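Local coordinates for protein trichothecene 3-O-acetyltransferase (Gibberella zeae, PDB 2RKV) that transfers an acetyl group from acetyl-coenzyme A to the 3-hydroxyl of trichothecene mycotoxins such as T-2 toxin and deoxynivalenol, at residues 111-114 against 120-123; 196-201 against 353-358; 229-234 against 409-414. All coordinates share one frame; numbering follows the deposited sequence.

Along the chain contact 1 closes before the other two open, whereas the segments of contacts 2 and 3 alternate. Contact 1 ties the short helix 113-116 to the loop that follows it, and within the seven-stranded mixed sheet contact 3 reaches over strand 423-430 from strand 229-236 to strand 411-414. Their centres are about 15 Å apart, and the loop carrying Phe405 and Glu406 touches both; Leu122 of one and Leu411 and Tyr413 of the other line the T-2 toxin pocket. Contact 2, where a long loop meets the end of helix 340-356, lies at the surface, its centre about 34 Å from the centres of contacts 1 and 3, away from the pocket.

Contact 1 (111-114 against 120-123); sequences FDEN and KTLP
Glu113 and Lys120 bring the two segments closest, their CA atoms 6.3 Å apart, where the chain comes back past helix 113-116 in an irregular loop. Asp112 caps the start of that helix: its OD1 accepts from Asn114 N at 3.0 Å, the donor lying well above the carboxylate plane. From the first helical residue Glu113 points its side chain at the loop; with CG set between the backbone N and carbonyl carbon (chi1 65°) and the rest extended, the carboxylate arrives crosswise to Lys120 and Thr121. Each oxygen has its own task. OE1 accepts from Thr121 N at 2.8 Å in a fairly straight bond (162°) on the syn side, and also accepts from Gln22. OE2 forms a salt bridge with Lys120 NZ at 2.8 Å, met from above the plane; the lysine bends at its last two torsions, which brings NZ back to the carboxylate. A water 2.7 Å from Glu113 OE2 donates to it and accepts from Leu122 N at 2.9 Å, extending the grip by one residue. Lys120 NZ has a second anionic partner in Glu406, and two carboxylates beside NZ would favour a charged lysine, while Thr121 OG1 bonds to Arg402. The buried carboxylate probably helps hold the backbone at Leu122, in a short N-capped helix whose first-turn glutamate binds the returning loop beside the T-2 toxin pocket.

Contact 2 (196-201 against 353-358); sequences VPYLEN and YLHNNP
Tyr198 and His355 carry nearly all of this contact by laying their rings flat on one another, the centroids 4.0 Å apart and the planes only 10° from parallel. The stack is offset. Tyr198 CE1 sits over the middle of the imidazole, whereas His355 CG lies toward the rim of the phenol, 3.5 Å from Tyr198 CZ. The side chains cross at about a right angle, and His355 CB also stands over this phenol face in a CH-pi contact, 3.9 Å from the Tyr198 ring centroid. Having CG anti to the backbone N (chi1 178°) swings the imidazole off the helix and over the tyrosine. The opposite phenol face is covered near its rim by Val196 O, so the ring is held between its own loop and the helix. Tyr198 OH is hydrogen-bonded to Thr9.

His355 belongs to the end of helix 340-356, and Tyr198 to the long loop between helix 182-187 and strand 229-236, consistent with the crossover that joins the two domains of BAHD acyltransferases. Arg348 and Thr352 of the same helix fasten this loop further, through the backbone of Pro197, Tyr198 and Leu199.

Beyond the stack the packing gives way to water. Leu199 O accepts from a water at 2.8 Å, which in turn receives a longer bond from Asn356 ND2 at 3.3 Å. Here the exposed Asn356 faces the loop without touching it. The turn leaving the helix is held from within, by Asn357 ND2 donating almost straight (172°) to Tyr353 O at 2.8 Å; the same amide nitrogen lies over the centre of the Tyr353 ring.

Contact 3 (229-234 against 409-414); sequences ASWAFF and ESLMYF. With ZBA (12,13-Epoxytrichothec-9-ene-3,4,8,15-tetrol-4,15-diacetate-8-isovalerate), chain D.
Trp231 meets Leu411 and Tyr413 through the far end of its indole, and apolar contacts at that end make up most of the interface. The corner atom Trp231 CH2 touches both side chains, 3.9 Å from Leu411 CG and 3.8 Å from Tyr413 CE1, while Trp231 CZ2 turns its edge to the methyl Leu411 CD2, in the indole plane at 4.0 Å. Trp231 CH2 meets the phenol of Tyr413 at its edge, near the ring plane.

One polar atom joins this group: Leu411 O lies 3.6 Å from both Trp231 CH2 and Trp231 CZ3. The indole nitrogen is used on the loop side, where Trp231 NE1 bonds to Glu406 O and thereby fixes the ring.

Strands 229-236 and 411-414 run parallel in the mixed sheet of the C-terminal half of this BAHD-type enzyme, but they are not neighbours; strand 423-430 lies between them. The indole therefore spans an intervening strand, passing over Ala426 and Ser428 to reach the next one.

Contacts with the toxin continue outward from Leu411 and Tyr413. The leucine's chi1 of -176° sends its two methyls toward the ligand, with Leu411 CD1 3.5 Å from the epoxide methylene C36 of ZBA and Leu411 CD2 3.8 Å from C31, the carbon bearing the isovalerate. The remaining interaction is a hydrogen bond: Tyr413 OH donates to the ring ether oxygen O10 of ZBA at 2.9 Å. This ligand atom also lies near the phenol plane, by the CE2 and hydroxyl end, whereas Trp231 CH2 is at the CD1-CE1 edge. His156, the histidine of the family's HXXXD motif, makes another hydrogen bond to the same toxin.

Contact 1 (111-114 against 120-123)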
loop_
_atom_site.group_PDB
_atom_site.type_symbol
_atom_site.label_atom_id
_atom_site.label_comp_id
_atom_site.label_asym_id
_atom_site.label_seq_id
_atom_site.Cartn_x
_atom_site.Cartn_y
_atom_site.Cartn_z
ATOM N N PHE A 111 -0.959 -13.415 -9.804
ATOM C CA PHE A 111 -1.998 -12.843 -8.946
ATOM C C PHE A 111 -2.748 -11.787 -9.754
ATOM O O PHE A 111 -2.658 -10.586 -9.484
ATOM C CB PHE A 111 -1.391 -12.216 -7.673
ATOM C CG PHE A 111 -0.719 -13.191 -6.758
ATOM C CD1 PHE A 111 -1.413 -13.747 -5.676
ATOM C CD2 PHE A 111 0.616 -13.549 -6.953
ATOM C CE1 PHE A 111 -0.784 -14.647 -4.806
ATOM C CE2 PHE A 111 1.252 -14.448 -6.097
ATOM C CZ PHE A 111 0.555 -14.996 -5.016
ATOM N N ASP A 112 -3.481 -12.240 -10.765
ATOM C CA ASP A 112 -4.180 -11.339 -11.665
ATOM C C ASP A 112 -5.426 -10.802 -10.959
ATOM O O ASP A 112 -6.309 -11.578 -10.605
ATOM C CB ASP A 112 -4.548 -12.104 -12.945
ATOM C CG ASP A 112 -5.207 -11.226 -14.002
ATOM O OD1 ASP A 112 -5.652 -10.105 -13.693
ATOM O OD2 ASP A 112 -5.279 -11.686 -15.169
ATOM N N GLU A 113 -5.495 -9.487 -10.746
ATOM C CA GLU A 113 -6.615 -8.905 -9.986
ATOM C C GLU A 113 -7.963 -9.250 -10.620
ATOM O O GLU A 113 -8.966 -9.325 -9.929
ATOM C CB GLU A 113 -6.496 -7.384 -9.847
ATOM C CG GLU A 113 -6.595 -6.631 -11.180
ATOM C CD GLU A 113 -6.809 -5.140 -11.025
ATOM O OE1 GLU A 113 -6.944 -4.654 -9.873
ATOM O OE2 GLU A 113 -6.840 -4.440 -12.069
ATOM N N ASN A 114 -7.981 -9.450 -11.936
ATOM C CA ASN A 114 -9.234 -9.767 -12.622
ATOM C C ASN A 114 -9.742 -11.171 -12.303
ATOM O O ASN A 114 -10.944 -11.445 -12.420
ATOM C CB ASN A 114 -9.078 -9.548 -14.129
ATOM C CG ASN A 114 -8.694 -8.118 -14.465
ATOM O OD1 ASN A 114 -7.676 -7.875 -15.115
ATOM N ND2 ASN A 114 -9.484 -7.165 -13.997
ATOM N N LYS A 120 -11.396 -4.287 -8.948
ATOM C CA LYS A 120 -10.133 -3.744 -9.457
ATOM C C LYS A 120 -9.565 -2.662 -8.544
ATOM O O LYS A 120 -10.300 -2.012 -7.796
ATOM C CB LYS A 120 -10.310 -3.211 -10.878
ATOM C CG LYS A 120 -10.513 -4.316 -11.911
ATOM C CD LYS A 120 -10.862 -3.758 -13.294
ATOM C CE LYS A 120 -9.721 -2.924 -13.869
ATOM N NZ LYS A 120 -8.527 -3.757 -14.193
ATOM N N THR A 121 -8.247 -2.485 -8.606
ATOM C CA THR A 121 -7.556 -1.428 -7.879
ATOM C C THR A 121 -8.015 -0.034 -8.318
ATOM O O THR A 121 -8.294 0.837 -7.483
ATOM C CB THR A 121 -6.038 -1.547 -8.092
ATOM O OG1 THR A 121 -5.568 -2.763 -7.495
ATOM C CG2 THR A 121 -5.316 -0.361 -7.472
ATOM N N LEU A 122 -8.083 0.164 -9.632
ATOM C CA LEU A 122 -8.406 1.458 -10.203
ATOM C C LEU A 122 -9.875 1.520 -10.619
ATOM O O LEU A 122 -10.491 0.477 -10.844
ATOM C CB LEU A 122 -7.480 1.750 -11.395
ATOM C CG LEU A 122 -5.981 1.740 -11.066
ATOM C CD1 LEU A 122 -5.116 1.848 -12.331
ATOM C CD2 LEU A 122 -5.596 2.820 -10.039
ATOM N N PRO A 123 -10.442 2.746 -10.707
ATOM C CA PRO A 123 -11.834 2.932 -11.124
ATOM C C PRO A 123 -12.001 2.717 -12.630
ATOM O O PRO A 123 -12.315 3.657 -13.369
ATOM C CB PRO A 123 -12.120 4.388 -10.742
ATOM C CG PRO A 123 -10.797 5.062 -10.847
ATOM C CD PRO A 123 -9.792 4.034 -10.380
HETATM O O HOH W 1 -7.101 -1.776 -11.610
#

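Contact 2 (196-201 against 353-358)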
loop_
_atom_site.group_PDB
_atom_site.type_symbol
_atom_site.label_atom_id
_atom_site.label_comp_id
_atom_site.label_asym_id
_atom_site.label_seq_id
_atom_site.Cartn_x
_atom_site.Cartn_y
_atom_site.Cartn_z
ATOM N N VAL A 196 -6.509 14.263 13.526
ATOM C CA VAL A 196 -5.394 15.155 13.207
ATOM C C VAL A 196 -5.807 16.571 13.614
ATOM O O VAL A 196 -6.647 17.192 12.948
ATOM C CB VAL A 196 -5.020 15.127 11.699
ATOM C CG1 VAL A 196 -3.831 16.066 11.425
ATOM C CG2 VAL A 196 -4.686 13.712 11.236
ATOM N N PRO A 197 -5.248 17.079 14.725
ATOM C CA PRO A 197 -5.588 18.434 15.163
ATOM C C PRO A 197 -5.163 19.467 14.122
ATOM O O PRO A 197 -4.037 19.411 13.621
ATOM C CB PRO A 197 -4.773 18.604 16.449
ATOM C CG PRO A 197 -4.440 17.217 16.893
ATOM C CD PRO A 197 -4.293 16.421 15.637
ATOM N N TYR A 198 -6.061 20.391 13.790
ATOM C CA TYR A 198 -5.776 21.362 12.739
ATOM C C TYR A 198 -4.864 22.486 13.212
ATOM O O TYR A 198 -4.755 22.746 14.414
ATOM C CB TYR A 198 -7.069 21.940 12.157
ATOM C CG TYR A 198 -7.987 20.904 11.547
ATOM C CD1 TYR A 198 -9.321 20.814 11.944
ATOM C CD2 TYR A 198 -7.521 20.013 10.579
ATOM C CE1 TYR A 198 -10.176 19.864 11.391
ATOM C CE2 TYR A 198 -8.363 19.057 10.021
ATOM C CZ TYR A 198 -9.684 18.988 10.431
ATOM O OH TYR A 198 -10.520 18.054 9.882
ATOM N N LEU A 199 -4.199 23.129 12.257
ATOM C CA LEU A 199 -3.394 24.311 12.534
ATOM C C LEU A 199 -4.311 25.528 12.557
ATOM O O LEU A 199 -5.249 25.621 11.768
ATOM C CB LEU A 199 -2.286 24.476 11.482
ATOM C CG LEU A 199 -1.246 23.352 11.347
ATOM C CD1 LEU A 199 -0.331 23.593 10.164
ATOM C CD2 LEU A 199 -0.424 23.163 12.628
ATOM N N GLU A 200 -4.040 26.453 13.472
ATOM C CA GLU A 200 -4.871 27.644 13.631
ATOM C C GLU A 200 -4.476 28.721 12.617
ATOM O O GLU A 200 -3.289 28.918 12.354
ATOM C CB GLU A 200 -4.747 28.178 15.064
ATOM N N ASN A 201 -5.479 29.392 12.042
ATOM C CA ASN A 201 -5.292 30.502 11.093
ATOM C C ASN A 201 -4.342 30.172 9.946
ATOM O O ASN A 201 -3.471 30.971 9.580
ATOM C CB ASN A 201 -4.844 31.776 11.823
ATOM C CG ASN A 201 -5.835 32.219 12.880
ATOM O OD1 ASN A 201 -7.023 32.389 12.604
ATOM N ND2 ASN A 201 -5.348 32.404 14.100
ATOM N N TYR A 353 -5.220 22.202 5.337
ATOM C CA TYR A 353 -5.499 22.702 3.994
ATOM C C TYR A 353 -6.729 22.016 3.395
ATOM O O TYR A 353 -7.608 22.671 2.825
ATOM C CB TYR A 353 -4.294 22.518 3.073
ATOM C CG TYR A 353 -4.504 23.142 1.714
ATOM C CD1 TYR A 353 -4.230 24.495 1.499
ATOM C CD2 TYR A 353 -4.998 22.389 0.647
ATOM C CE1 TYR A 353 -4.428 25.076 0.248
ATOM C CE2 TYR A 353 -5.207 22.968 -0.609
ATOM C CZ TYR A 353 -4.915 24.309 -0.796
ATOM O OH TYR A 353 -5.110 24.888 -2.034
ATOM N N LEU A 354 -6.778 20.691 3.520
ATOM C CA LEU A 354 -7.937 19.930 3.050
ATOM C C LEU A 354 -9.204 20.395 3.764
ATOM O O LEU A 354 -10.221 20.683 3.131
ATOM C CB LEU A 354 -7.705 18.438 3.279
ATOM C CG LEU A 354 -6.754 17.781 2.281
ATOM C CD1 LEU A 354 -6.211 16.476 2.871
ATOM C CD2 LEU A 354 -7.429 17.531 0.922
ATOM N N HIS A 355 -9.139 20.472 5.086
ATOM C CA HIS A 355 -10.288 20.886 5.880
ATOM C C HIS A 355 -10.820 22.261 5.445
ATOM O O HIS A 355 -12.040 22.469 5.351
ATOM C CB HIS A 355 -9.907 20.895 7.361
ATOM C CG HIS A 355 -11.009 21.348 8.270
ATOM N ND1 HIS A 355 -12.192 20.658 8.408
ATOM C CD2 HIS A 355 -11.095 22.416 9.099
ATOM C CE1 HIS A 355 -12.966 21.282 9.279
ATOM N NE2 HIS A 355 -12.324 22.354 9.710
ATOM N N ASN A 356 -9.898 23.177 5.170
ATOM C CA ASN A 356 -10.229 24.569 4.833
ATOM C C ASN A 356 -10.736 24.765 3.410
ATOM O O ASN A 356 -11.196 25.859 3.051
ATOM C CB ASN A 356 -9.015 25.479 5.055
ATOM C CG ASN A 356 -8.663 25.660 6.525
ATOM O OD1 ASN A 356 -9.482 25.413 7.421
ATOM N ND2 ASN A 356 -7.432 26.113 6.779
ATOM N N ASN A 357 -10.634 23.724 2.591
ATOM C CA ASN A 357 -10.981 23.832 1.179
ATOM C C ASN A 357 -12.111 22.890 0.760
ATOM O O ASN A 357 -11.906 21.675 0.699
ATOM C CB ASN A 357 -9.735 23.609 0.319
ATOM C CG ASN A 357 -8.860 24.837 0.268
ATOM O OD1 ASN A 357 -9.105 25.742 -0.532
ATOM N ND2 ASN A 357 -7.853 24.896 1.139
ATOM N N PRO A 358 -13.308 23.448 0.479
ATOM C CA PRO A 358 -14.414 22.611 -0.018
ATOM C C PRO A 358 -14.073 21.926 -1.342
ATOM O O PRO A 358 -14.550 20.822 -1.602
ATOM C CB PRO A 358 -15.561 23.612 -0.215
ATOM C CG PRO A 358 -15.216 24.775 0.665
ATOM C CD PRO A 358 -13.713 24.858 0.643
HETATM O O HOH W 2 -6.657 27.027 9.843
#

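Contact 3 (229-234 against 409-414)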
loop_
_atom_site.group_PDB
_atom_site.type_symbol
_atom_site.label_atom_id
_atom_site.label_comp_id
_atom_site.label_asym_id
_atom_site.label_seq_id
_atom_site.Cartn_x
_atom_site.Cartn_y
_atom_site.Cartn_z
ATOM N N ALA A 229 4.623 -0.132 -20.437
ATOM C CA ALA A 229 5.189 -0.390 -19.112
ATOM C C ALA A 229 4.749 -1.750 -18.578
ATOM O O ALA A 229 3.875 -2.400 -19.159
ATOM C CB ALA A 229 4.791 0.722 -18.152
ATOM N N SER A 230 5.364 -2.184 -17.480
ATOM C CA SER A 230 4.991 -3.446 -16.858
ATOM C C SER A 230 5.212 -3.427 -15.347
ATOM O O SER A 230 5.801 -2.487 -14.816
ATOM C CB SER A 230 5.758 -4.616 -17.493
ATOM O OG SER A 230 7.095 -4.688 -17.027
ATOM N N TRP A 231 4.712 -4.472 -14.687
ATOM C CA TRP A 231 4.946 -4.749 -13.266
ATOM C C TRP A 231 5.859 -5.969 -13.137
ATOM O O TRP A 231 5.760 -6.912 -13.924
ATOM C CB TRP A 231 3.617 -5.084 -12.575
ATOM C CG TRP A 231 2.807 -3.911 -12.117
ATOM C CD1 TRP A 231 1.649 -3.440 -12.670
ATOM C CD2 TRP A 231 3.085 -3.077 -10.986
ATOM N NE1 TRP A 231 1.199 -2.351 -11.963
ATOM C CE2 TRP A 231 2.055 -2.113 -10.915
ATOM C CE3 TRP A 231 4.103 -3.058 -10.016
ATOM C CZ2 TRP A 231 2.020 -1.122 -9.923
ATOM C CZ3 TRP A 231 4.073 -2.070 -9.028
ATOM C CH2 TRP A 231 3.034 -1.116 -8.993
ATOM N N ALA A 232 6.717 -5.974 -12.121
ATOM C CA ALA A 232 7.499 -7.153 -11.780
ATOM C C ALA A 232 7.872 -7.160 -10.305
ATOM O O ALA A 232 8.159 -6.102 -9.724
ATOM C CB ALA A 232 8.768 -7.235 -12.631
ATOM N N PHE A 233 7.898 -8.342 -9.706
ATOM C CA PHE A 233 8.464 -8.519 -8.407
ATOM C C PHE A 233 9.936 -8.838 -8.578
ATOM O O PHE A 233 10.320 -9.538 -9.474
ATOM C CB PHE A 233 7.892 -9.734 -7.692
ATOM C CG PHE A 233 6.474 -9.572 -7.137
ATOM C CD1 PHE A 233 5.679 -10.670 -6.986
ATOM C CD2 PHE A 233 5.956 -8.353 -6.788
ATOM C CE1 PHE A 233 4.419 -10.572 -6.510
ATOM C CE2 PHE A 233 4.707 -8.267 -6.292
ATOM C CZ PHE A 233 3.940 -9.367 -6.166
ATOM N N PHE A 234 10.694 -8.324 -7.624
ATOM C CA PHE A 234 12.102 -8.651 -7.421
ATOM C C PHE A 234 12.317 -9.051 -5.973
ATOM O O PHE A 234 11.836 -8.391 -5.117
ATOM C CB PHE A 234 12.971 -7.418 -7.715
ATOM C CG PHE A 234 12.922 -6.966 -9.144
ATOM C CD1 PHE A 234 12.009 -6.053 -9.580
ATOM C CD2 PHE A 234 13.839 -7.437 -10.044
ATOM C CE1 PHE A 234 11.997 -5.665 -10.862
ATOM C CE2 PHE A 234 13.825 -7.034 -11.343
ATOM C CZ PHE A 234 12.905 -6.192 -11.765
ATOM N N GLU A 409 3.570 3.896 -14.177
ATOM C CA GLU A 409 5.014 4.141 -14.234
ATOM C C GLU A 409 5.555 4.759 -12.949
ATOM O O GLU A 409 5.023 5.760 -12.461
ATOM C CB GLU A 409 5.395 5.013 -15.434
ATOM C CG GLU A 409 6.901 5.007 -15.677
ATOM C CD GLU A 409 7.346 5.932 -16.788
ATOM O OE1 GLU A 409 6.493 6.630 -17.382
ATOM O OE2 GLU A 409 8.562 5.955 -17.054
ATOM N N SER A 410 6.604 4.127 -12.416
ATOM C CA SER A 410 7.352 4.597 -11.242
ATOM C C SER A 410 6.689 4.308 -9.888
ATOM O O SER A 410 7.248 4.635 -8.829
ATOM C CB SER A 410 7.715 6.080 -11.373
ATOM O OG SER A 410 8.558 6.259 -12.501
ATOM N N LEU A 411 5.505 3.702 -9.928
ATOM C CA LEU A 411 4.856 3.236 -8.702
ATOM C C LEU A 411 5.542 1.966 -8.201
ATOM O O LEU A 411 5.851 1.058 -8.985
ATOM C CB LEU A 411 3.365 2.974 -8.943
ATOM C CG LEU A 411 2.505 2.580 -7.739
ATOM C CD1 LEU A 411 2.549 3.646 -6.644
ATOM C CD2 LEU A 411 1.070 2.340 -8.218
ATOM N N MET A 412 5.773 1.887 -6.888
ATOM C CA MET A 412 6.473 0.741 -6.321
ATOM C C MET A 412 5.954 0.399 -4.933
ATOM O O MET A 412 5.490 1.281 -4.212
ATOM C CB MET A 412 7.976 1.008 -6.236
ATOM C CG MET A 412 8.596 1.467 -7.528
ATOM S SD MET A 412 10.361 1.754 -7.327
ATOM C CE MET A 412 10.725 2.347 -8.982
ATOM N N TYR A 413 6.030 -0.886 -4.584
ATOM C CA TYR A 413 5.685 -1.370 -3.241
ATOM C C TYR A 413 6.751 -2.299 -2.677
ATOM O O TYR A 413 7.436 -3.005 -3.430
ATOM C CB TYR A 413 4.356 -2.141 -3.260
ATOM C CG TYR A 413 3.192 -1.310 -3.731
ATOM C CD1 TYR A 413 2.789 -1.329 -5.067
ATOM C CD2 TYR A 413 2.501 -0.487 -2.842
ATOM C CE1 TYR A 413 1.720 -0.539 -5.510
ATOM C CE2 TYR A 413 1.435 0.302 -3.273
ATOM C CZ TYR A 413 1.047 0.268 -4.609
ATOM O OH TYR A 413 -0.007 1.059 -5.027
ATOM N N PHE A 414 6.890 -2.302 -1.351
ATOM C CA PHE A 414 7.542 -3.425 -0.669
ATOM C C PHE A 414 6.441 -4.272 -0.045
ATOM O O PHE A 414 5.546 -3.742 0.627
ATOM C CB PHE A 414 8.488 -2.987 0.456
ATOM C CG PHE A 414 9.673 -2.158 0.005
ATOM C CD1 PHE A 414 10.055 -2.103 -1.330
ATOM C CD2 PHE A 414 10.417 -1.449 0.947
ATOM C CE1 PHE A 414 11.164 -1.344 -1.722
ATOM C CE2 PHE A 414 11.519 -0.675 0.556
ATOM C CZ PHE A 414 11.883 -0.624 -0.781
HETATM O O18 ZBA D . -0.684 6.547 -8.379
HETATM C C44 ZBA D . -1.797 6.476 -8.049
HETATM C C45 ZBA D . -2.949 7.156 -8.694
HETATM C C46 ZBA D . -3.746 6.230 -9.490
HETATM C C48 ZBA D . -2.939 5.627 -10.520
HETATM C C47 ZBA D . -4.881 6.801 -10.283
HETATM O O17 ZBA D . -2.165 5.703 -7.022
HETATM C C31 ZBA D . -1.244 4.791 -6.404
HETATM C C30 ZBA D . -0.418 5.455 -5.355
HETATM C C32 ZBA D . -2.072 3.658 -5.925
HETATM C C39 ZBA D . -2.786 2.904 -7.023
HETATM C C33 ZBA D . -2.188 3.383 -4.663
HETATM C C34 ZBA D . -1.506 4.120 -3.575
HETATM O O10 ZBA D . -0.346 3.321 -3.268
HETATM C C29 ZBA D . -1.041 5.538 -3.961
HETATM C C38 ZBA D . -2.266 6.445 -4.003
HETATM O O12 ZBA D . -2.055 7.522 -4.904
HETATM C C40 ZBA D . -2.505 8.738 -4.645
HETATM C C41 ZBA D . -2.161 9.674 -5.780
HETATM O O13 ZBA D . -3.052 9.082 -3.710
HETATM C C28 ZBA D . -0.013 6.063 -2.873
HETATM C C37 ZBA D . 0.402 7.535 -3.062
HETATM C C35 ZBA D . 1.165 5.098 -2.883
HETATM C C25 ZBA D . 0.557 3.856 -2.345
HETATM C C36 ZBA D . 2.455 5.245 -3.495
HETATM O O11 ZBA D . 2.297 5.564 -2.133
HETATM C C27 ZBA D . -0.564 5.766 -1.438
HETATM C C26 ZBA D . -0.110 4.357 -1.104
HETATM O O16 ZBA D . -1.156 3.529 -0.680
HETATM O O14 ZBA D . 0.128 6.666 -0.566
HETATM C C42 ZBA D . -0.313 7.131 0.597
HETATM O O15 ZBA D . 0.321 7.877 1.270
HETATM C C43 ZBA D . -1.597 6.574 0.934
#